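Local coordinates for acarbose Kinase Mak1 (Uncultured bacterium, PDB 6WB4), which phosphorylates the antidiabetic drug acarbose, probably at the expense of ATP, as a carbohydrate kinase of the pfkB (ribokinase) family, at residues P46-D49 and S50-V53. Residues are numbered along the deposited sequence; the frame is centred on the assembly and turned at random.
Sequences PVVD and SMMV
The selenomethionine side chain of Met51 touches the CG corner of the Pro46 ring through SE and Val48 CG1 through its CB, on the inner side of the bend that residues 46-51 make. Met51 CB is 3.8 Å from Val48 CG1; farther along, Met51 SE is 4.0 Å from Pro46 CG, and the side chains of Pro46 and Met51 cross at about a right angle. Met51 CG is set between its own backbone N and carbonyl carbon (chi1 72°), and with the extended chi2 this brings SE to the proline; the bend at chi3 turns only the terminal CE. Val48 reaches the chain beyond the turn with both branches: CG1 lies 3.4 Å from Ser50 C, while CG2 approaches Ser50 O. No hydrogen bond joins residues 46-49 to 50-53, and the side chains meet through apolar contacts; within the bend, Val48 N makes one weak bond to Pro46 O. Lys41 of the same chain also packs on Pro46 and Met51. The bend forms the far end of the excursion between strands 34-39 and 57-60 of the four-stranded lid sheet of this ribokinase-like enzyme. Here it extends onto the second subunit: Ser50 lies near the acarviosine unit of a bound glycan, and strand 51-52 pairs in parallel with a strand of that neighbouring subunit, carrying the sheet across the interface.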
loop_
_atom_site.group_PDB
_atom_site.type_symbol
_atom_site.label_atom_id
_atom_site.label_comp_id
_atom_site.label_asym_id
_atom_site.label_seq_id
_atom_site.Cartn_x
_atom_site.Cartn_y
_atom_site.Cartn_z
ATOM N N PRO B 46 -11.280 -9.773 -9.000
ATOM C CA PRO B 46 -11.996 -11.003 -8.642
ATOM C C PRO B 46 -12.949 -10.797 -7.472
ATOM O O PRO B 46 -12.732 -9.908 -6.648
ATOM C CB PRO B 46 -10.870 -11.964 -8.265
ATOM C CG PRO B 46 -9.707 -11.496 -9.074
ATOM C CD PRO B 46 -9.828 -9.999 -9.116
ATOM N N VAL B 47 -13.992 -11.615 -7.404
ATOM C CA VAL B 47 -15.050 -11.420 -6.422
ATOM C C VAL B 47 -14.807 -12.160 -5.101
ATOM O O VAL B 47 -15.236 -13.298 -4.911
ATOM C CB VAL B 47 -16.417 -11.840 -7.021
ATOM C CG1 VAL B 47 -16.890 -10.806 -8.028
ATOM C CG2 VAL B 47 -16.335 -13.230 -7.663
ATOM N N VAL B 48 -14.107 -11.501 -4.186
ATOM C CA VAL B 48 -13.800 -12.102 -2.894
ATOM C C VAL B 48 -13.679 -11.050 -1.781
ATOM O O VAL B 48 -13.429 -9.877 -2.050
ATOM C CB VAL B 48 -12.499 -12.935 -2.974
ATOM C CG1 VAL B 48 -11.277 -12.031 -2.967
ATOM C CG2 VAL B 48 -12.435 -13.944 -1.841
ATOM N N ASP B 49 -13.895 -11.470 -0.535
ATOM C CA ASP B 49 -13.690 -10.589 0.610
ATOM C C ASP B 49 -12.204 -10.326 0.786
ATOM O O ASP B 49 -11.794 -9.254 1.235
ATOM C CB ASP B 49 -14.267 -11.202 1.887
ATOM C CG ASP B 49 -15.595 -10.595 2.278
ATOM O OD1 ASP B 49 -15.913 -9.490 1.789
ATOM O OD2 ASP B 49 -16.322 -11.224 3.076
ATOM N N SER B 50 -11.404 -11.318 0.415
ATOM C CA SER B 50 -9.969 -11.243 0.581
ATOM C C SER B 50 -9.250 -12.300 -0.240
ATOM O O SER B 50 -9.613 -13.472 -0.213
ATOM C CB SER B 50 -9.598 -11.396 2.058
ATOM O OG SER B 50 -9.758 -12.734 2.492
HETATM N N MSE B 51 -8.233 -11.871 -0.980
HETATM C CA MSE B 51 -7.325 -12.796 -1.644
HETATM C C MSE B 51 -5.908 -12.401 -1.290
HETATM O O MSE B 51 -5.657 -11.253 -0.927
HETATM C CB MSE B 51 -7.518 -12.784 -3.158
HETATM C CG MSE B 51 -7.018 -11.523 -3.838
HETATM SE SE MSE B 51 -7.410 -11.544 -5.746
HETATM C CE MSE B 51 -7.176 -13.456 -6.081
HETATM N N MSE B 52 -4.981 -13.344 -1.381
HETATM C CA MSE B 52 -3.599 -13.032 -1.055
HETATM C C MSE B 52 -2.814 -12.698 -2.324
HETATM O O MSE B 52 -3.159 -13.145 -3.419
HETATM C CB MSE B 52 -2.944 -14.184 -0.284
HETATM C CG MSE B 52 -2.335 -15.282 -1.137
HETATM SE SE MSE B 52 -1.450 -16.645 -0.048
HETATM C CE MSE B 52 -0.655 -17.695 -1.484
ATOM N N VAL B 53 -1.773 -11.887 -2.158
ATOM C CA VAL B 53 -0.968 -11.378 -3.264
ATOM C C VAL B 53 0.503 -11.607 -2.953
ATOM O O VAL B 53 0.848 -11.848 -1.794
ATOM C CB VAL B 53 -1.214 -9.868 -3.512
ATOM C CG1 VAL B 53 -2.630 -9.621 -3.987
ATOM C CG2 VAL B 53 -0.914 -9.060 -2.259
#